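PDB 6EU4: tail spike protein from Acinetobacter phage vB_AbaP_AS12, which probably recognises and degrades the capsular polysaccharide of its Acinetobacter baumannii host, as related trimeric phage tailspikes do. Local coordinates for residues N170-R182 / L198-Y212. Numbering follows the deposited sequence.
Sequences NFDVDAIMVAIPR and LQYDSALPTKGIGLY
The backbones of 170-182 and 198-212 pair in parallel, Ala175 beside Ile209, Met177 beside Leu211 and Val178 beside Tyr212, and both chains turn a corner at the same level, around Ile176 and Gly210. At this shared corner Gly210 O accepts two bonds: Met177 N approaches nearly along its C=O axis at 3.1 Å, while Ile176 N, also bonded to Ile209 O, comes from above the carbonyl plane. Ile176 points toward 198-212. Its CG1 lies over one face of the Tyr200 ring, 3.9 Å from the centroid in a CH-pi contact, and CD1 reaches on to the backbone of Gln199, 3.3 Å from Gln199 C. Leu198 closes the same apolar group, with CD2 4.0 Å from Ile176 CG2 and CD1 against Met177 CB. At the edge of the Tyr200 ring the hydroxyl donates to Asp174 OD1 at 2.8 Å, meeting the carboxylate from above its plane, with the two planes 89° apart. Asp174 can face it because CG stands anti to the backbone N (chi1 179°). Lys151 forms a salt bridge to the same OD1 and Asn154 bonds OD2, so both oxygens of the carboxylate are held. On the face carrying Ala175, Ile209 and Tyr212, Val173 reaches in from the preceding loop and its CG2 comes obliquely against the Tyr212 ring, 3.5 Å from Tyr212 CD2, while Ala175 CB packs against both Ile209 CB and Tyr212 CB. A water bridges Tyr212 OH and Asn170 O. The pairing joins successive coils of a right-handed parallel beta-helix: strand 175-179 lies between 131-133 and 211-212, while strand 196-200, around the corner, is flanked by 148-151 and 219-229.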
loop_
_atom_site.group_PDB
_atom_site.type_symbol
_atom_site.label_atom_id
_atom_site.label_comp_id
_atom_site.label_asym_id
_atom_site.label_seq_id
_atom_site.Cartn_x
_atom_site.Cartn_y
_atom_site.Cartn_z
ATOM N N ASN A 170 25.910 -26.612 5.274
ATOM C CA ASN A 170 26.257 -27.097 6.598
ATOM C C ASN A 170 25.420 -26.315 7.594
ATOM O O ASN A 170 25.382 -25.084 7.549
ATOM C CB ASN A 170 27.748 -26.937 6.872
ATOM C CG ASN A 170 28.176 -27.589 8.184
ATOM O OD1 ASN A 170 27.678 -27.234 9.245
ATOM N ND2 ASN A 170 29.099 -28.545 8.103
ATOM N N PHE A 171 24.699 -27.035 8.442
ATOM C CA PHE A 171 23.775 -26.417 9.376
ATOM C C PHE A 171 24.338 -26.368 10.798
ATOM O O PHE A 171 23.601 -26.027 11.740
ATOM C CB PHE A 171 22.446 -27.158 9.344
ATOM C CG PHE A 171 21.804 -27.183 7.975
ATOM C CD1 PHE A 171 22.161 -28.154 7.053
ATOM C CD2 PHE A 171 20.841 -26.257 7.621
ATOM C CE1 PHE A 171 21.584 -28.180 5.801
ATOM C CE2 PHE A 171 20.262 -26.291 6.368
ATOM C CZ PHE A 171 20.637 -27.247 5.466
ATOM N N ASP A 172 25.629 -26.650 10.963
ATOM C CA ASP A 172 26.240 -26.770 12.288
ATOM C C ASP A 172 26.739 -25.400 12.765
ATOM O O ASP A 172 27.938 -25.161 12.955
ATOM C CB ASP A 172 27.373 -27.791 12.258
ATOM C CG ASP A 172 26.891 -29.220 11.926
ATOM O OD1 ASP A 172 25.664 -29.467 11.883
ATOM O OD2 ASP A 172 27.754 -30.109 11.726
ATOM N N VAL A 173 25.782 -24.502 12.949
ATOM C CA VAL A 173 26.027 -23.144 13.416
ATOM C C VAL A 173 25.500 -23.000 14.836
ATOM O O VAL A 173 24.690 -23.799 15.317
ATOM C CB VAL A 173 25.368 -22.089 12.499
ATOM C CG1 VAL A 173 25.846 -22.245 11.072
ATOM C CG2 VAL A 173 23.872 -22.193 12.534
ATOM N N ASP A 174 25.968 -21.949 15.511
ATOM C CA ASP A 174 25.466 -21.609 16.843
ATOM C C ASP A 174 24.156 -20.845 16.672
ATOM O O ASP A 174 24.160 -19.648 16.377
ATOM C CB ASP A 174 26.480 -20.776 17.618
ATOM C CG ASP A 174 25.972 -20.397 19.007
ATOM O OD1 ASP A 174 24.980 -21.010 19.460
ATOM O OD2 ASP A 174 26.564 -19.501 19.637
ATOM N N ALA A 175 23.044 -21.556 16.844
ATOM C CA ALA A 175 21.698 -21.029 16.700
ATOM C C ALA A 175 20.811 -21.695 17.740
ATOM O O ALA A 175 21.190 -22.704 18.338
ATOM C CB ALA A 175 21.141 -21.286 15.301
ATOM N N ILE A 176 19.640 -21.110 17.986
ATOM C CA ILE A 176 18.681 -21.712 18.913
ATOM C C ILE A 176 17.800 -22.713 18.199
ATOM O O ILE A 176 17.612 -23.844 18.665
ATOM C CB ILE A 176 17.830 -20.627 19.611
ATOM C CG1 ILE A 176 18.743 -19.596 20.275
ATOM C CG2 ILE A 176 16.909 -21.268 20.635
ATOM C CD1 ILE A 176 17.996 -18.399 20.827
HETATM N N MSE A 177 17.267 -22.300 17.058
HETATM C CA MSE A 177 16.429 -23.144 16.220
HETATM C C MSE A 177 16.926 -23.064 14.769
HETATM O O MSE A 177 17.376 -22.006 14.316
HETATM C CB MSE A 177 14.951 -22.705 16.341
HETATM C CG MSE A 177 13.961 -23.693 15.881
HETATM SE SE MSE A 177 12.161 -23.040 16.399
HETATM C CE MSE A 177 11.351 -24.756 16.427
ATOM N N VAL A 178 16.873 -24.191 14.059
ATOM C CA VAL A 178 17.399 -24.308 12.703
ATOM C C VAL A 178 16.347 -24.972 11.825
ATOM O O VAL A 178 15.809 -26.022 12.191
ATOM C CB VAL A 178 18.699 -25.137 12.668
ATOM C CG1 VAL A 178 19.272 -25.222 11.244
ATOM C CG2 VAL A 178 19.724 -24.559 13.643
ATOM N N ALA A 179 16.072 -24.376 10.666
ATOM C CA ALA A 179 15.205 -24.977 9.658
ATOM C C ALA A 179 16.073 -25.754 8.673
ATOM O O ALA A 179 17.014 -25.193 8.105
ATOM C CB ALA A 179 14.410 -23.904 8.909
ATOM N N ILE A 180 15.759 -27.030 8.476
ATOM C CA ILE A 180 16.534 -27.918 7.606
ATOM C C ILE A 180 15.596 -28.638 6.634
ATOM O O ILE A 180 14.630 -29.276 7.078
ATOM C CB ILE A 180 17.334 -28.946 8.432
ATOM C CG1 ILE A 180 18.210 -28.247 9.466
ATOM C CG2 ILE A 180 18.139 -29.870 7.511
ATOM C CD1 ILE A 180 19.106 -29.191 10.334
ATOM N N PRO A 181 15.856 -28.640 5.323
ATOM C CA PRO A 181 14.965 -29.381 4.417
ATOM C C PRO A 181 15.006 -30.877 4.692
ATOM O O PRO A 181 16.035 -31.444 5.078
ATOM C CB PRO A 181 15.518 -29.065 3.016
ATOM C CG PRO A 181 16.341 -27.821 3.211
ATOM C CD PRO A 181 16.918 -27.944 4.587
ATOM N N ARG A 182 13.865 -31.523 4.462
ATOM C CA ARG A 182 13.853 -32.982 4.392
ATOM C C ARG A 182 14.852 -33.467 3.350
ATOM O O ARG A 182 15.160 -32.771 2.381
ATOM C CB ARG A 182 12.461 -33.487 4.029
ATOM C CG ARG A 182 11.365 -33.216 5.038
ATOM C CD ARG A 182 10.002 -33.626 4.411
ATOM N NE ARG A 182 8.919 -33.642 5.381
ATOM C CZ ARG A 182 7.646 -33.889 5.077
ATOM N NH1 ARG A 182 7.282 -34.115 3.821
ATOM N NH2 ARG A 182 6.734 -33.901 6.037
ATOM N N LEU A 198 12.530 -17.444 21.395
ATOM C CA LEU A 198 13.822 -18.108 21.237
ATOM C C LEU A 198 14.854 -17.161 21.826
ATOM O O LEU A 198 15.036 -16.054 21.304
ATOM C CB LEU A 198 14.149 -18.365 19.759
ATOM C CG LEU A 198 13.153 -19.196 18.960
ATOM C CD1 LEU A 198 13.494 -19.155 17.474
ATOM C CD2 LEU A 198 13.168 -20.609 19.469
ATOM N N GLN A 199 15.510 -17.559 22.909
ATOM C CA GLN A 199 16.475 -16.678 23.554
ATOM C C GLN A 199 17.710 -17.447 23.987
ATOM O O GLN A 199 17.627 -18.613 24.375
ATOM C CB GLN A 199 15.868 -15.991 24.794
ATOM C CG GLN A 199 14.603 -15.218 24.493
ATOM C CD GLN A 199 14.087 -14.449 25.693
ATOM O OE1 GLN A 199 14.841 -14.154 26.636
ATOM N NE2 GLN A 199 12.796 -14.129 25.675
ATOM N N TYR A 200 18.854 -16.760 23.973
ATOM C CA TYR A 200 20.009 -17.245 24.716
ATOM C C TYR A 200 19.898 -16.835 26.177
ATOM O O TYR A 200 19.290 -15.817 26.506
ATOM C CB TYR A 200 21.317 -16.696 24.150
ATOM C CG TYR A 200 21.717 -17.370 22.869
ATOM C CD1 TYR A 200 21.224 -16.927 21.660
ATOM C CD2 TYR A 200 22.558 -18.470 22.877
ATOM C CE1 TYR A 200 21.568 -17.563 20.465
ATOM C CE2 TYR A 200 22.915 -19.108 21.696
ATOM C CZ TYR A 200 22.407 -18.646 20.495
ATOM O OH TYR A 200 22.753 -19.288 19.326
ATOM N N ASP A 201 20.465 -17.666 27.049
ATOM C CA ASP A 201 20.764 -17.283 28.426
ATOM C C ASP A 201 21.536 -15.967 28.428
ATOM O O ASP A 201 22.621 -15.877 27.857
ATOM C CB ASP A 201 21.571 -18.414 29.070
ATOM C CG ASP A 201 21.902 -18.177 30.549
ATOM O OD1 ASP A 201 21.710 -17.058 31.075
ATOM O OD2 ASP A 201 22.360 -19.161 31.179
ATOM N N SER A 202 20.949 -14.919 29.026
ATOM C CA SER A 202 21.552 -13.590 28.944
ATOM C C SER A 202 22.939 -13.552 29.563
ATOM O O SER A 202 23.715 -12.644 29.251
ATOM C CB SER A 202 20.662 -12.542 29.632
ATOM O OG SER A 202 20.612 -12.793 31.032
ATOM N N ALA A 203 23.271 -14.520 30.411
ATOM C CA ALA A 203 24.584 -14.566 31.046
ATOM C C ALA A 203 25.690 -15.023 30.104
ATOM O O ALA A 203 26.866 -14.803 30.407
ATOM C CB ALA A 203 24.546 -15.497 32.263
ATOM N N LEU A 204 25.356 -15.653 28.974
ATOM C CA LEU A 204 26.400 -16.132 28.069
ATOM C C LEU A 204 27.211 -14.961 27.527
ATOM O O LEU A 204 26.635 -14.035 26.946
ATOM C CB LEU A 204 25.810 -16.894 26.887
ATOM C CG LEU A 204 25.389 -18.312 27.173
ATOM C CD1 LEU A 204 24.551 -18.813 25.981
ATOM C CD2 LEU A 204 26.607 -19.230 27.424
ATOM N N PRO A 205 28.535 -14.977 27.655
ATOM C CA PRO A 205 29.334 -13.872 27.101
ATOM C C PRO A 205 29.151 -13.676 25.611
ATOM O O PRO A 205 29.198 -12.538 25.134
ATOM C CB PRO A 205 30.774 -14.290 27.424
ATOM C CG PRO A 205 30.657 -15.193 28.568
ATOM C CD PRO A 205 29.361 -15.919 28.424
ATOM N N THR A 206 28.972 -14.758 24.859
ATOM C CA THR A 206 28.823 -14.710 23.412
ATOM C C THR A 206 27.477 -15.308 23.046
ATOM O O THR A 206 27.100 -16.361 23.567
ATOM C CB THR A 206 29.953 -15.478 22.714
ATOM O OG1 THR A 206 31.217 -14.957 23.153
ATOM C CG2 THR A 206 29.852 -15.333 21.205
ATOM N N LYS A 207 26.751 -14.620 22.181
ATOM C CA LYS A 207 25.459 -15.085 21.712
ATOM C C LYS A 207 25.570 -15.492 20.251
ATOM O O LYS A 207 26.510 -15.108 19.552
ATOM C CB LYS A 207 24.386 -14.010 21.844
ATOM C CG LYS A 207 24.365 -13.280 23.173
ATOM C CD LYS A 207 23.972 -14.189 24.271
ATOM C CE LYS A 207 23.399 -13.401 25.454
ATOM N NZ LYS A 207 24.442 -12.618 26.156
ATOM N N GLY A 208 24.555 -16.228 19.787
ATOM C CA GLY A 208 24.508 -16.691 18.419
ATOM C C GLY A 208 23.292 -16.206 17.652
ATOM O O GLY A 208 22.818 -15.088 17.856
ATOM N N ILE A 209 22.780 -17.057 16.776
ATOM C CA ILE A 209 21.643 -16.761 15.912
ATOM C C ILE A 209 20.385 -17.261 16.591
ATOM O O ILE A 209 20.370 -18.359 17.141
ATOM C CB ILE A 209 21.819 -17.446 14.543
ATOM C CG1 ILE A 209 23.105 -16.998 13.864
ATOM C CG2 ILE A 209 20.607 -17.192 13.632
ATOM C CD1 ILE A 209 23.582 -17.995 12.781
ATOM N N GLY A 210 19.318 -16.473 16.544
ATOM C CA GLY A 210 18.064 -16.956 17.058
ATOM C C GLY A 210 17.453 -18.072 16.225
ATOM O O GLY A 210 17.386 -19.235 16.643
ATOM N N LEU A 211 17.018 -17.717 15.024
ATOM C CA LEU A 211 16.476 -18.667 14.058
ATOM C C LEU A 211 17.359 -18.643 12.823
ATOM O O LEU A 211 17.405 -17.632 12.113
ATOM C CB LEU A 211 15.033 -18.314 13.708
ATOM C CG LEU A 211 14.416 -19.130 12.572
ATOM C CD1 LEU A 211 14.310 -20.609 12.930
ATOM C CD2 LEU A 211 13.050 -18.571 12.154
ATOM N N TYR A 212 18.055 -19.751 12.566
ATOM C CA TYR A 212 18.828 -19.924 11.344
ATOM C C TYR A 212 17.963 -20.753 10.400
ATOM O O TYR A 212 17.765 -21.954 10.609
ATOM C CB TYR A 212 20.179 -20.584 11.597
ATOM C CG TYR A 212 21.011 -20.661 10.336
ATOM C CD1 TYR A 212 21.203 -19.538 9.548
ATOM C CD2 TYR A 212 21.563 -21.859 9.906
ATOM C CE1 TYR A 212 21.939 -19.591 8.385
ATOM C CE2 TYR A 212 22.307 -21.925 8.737
ATOM C CZ TYR A 212 22.489 -20.787 7.980
ATOM O OH TYR A 212 23.227 -20.828 6.814
HETATM O O HOH W 1 23.972 -23.208 5.941
#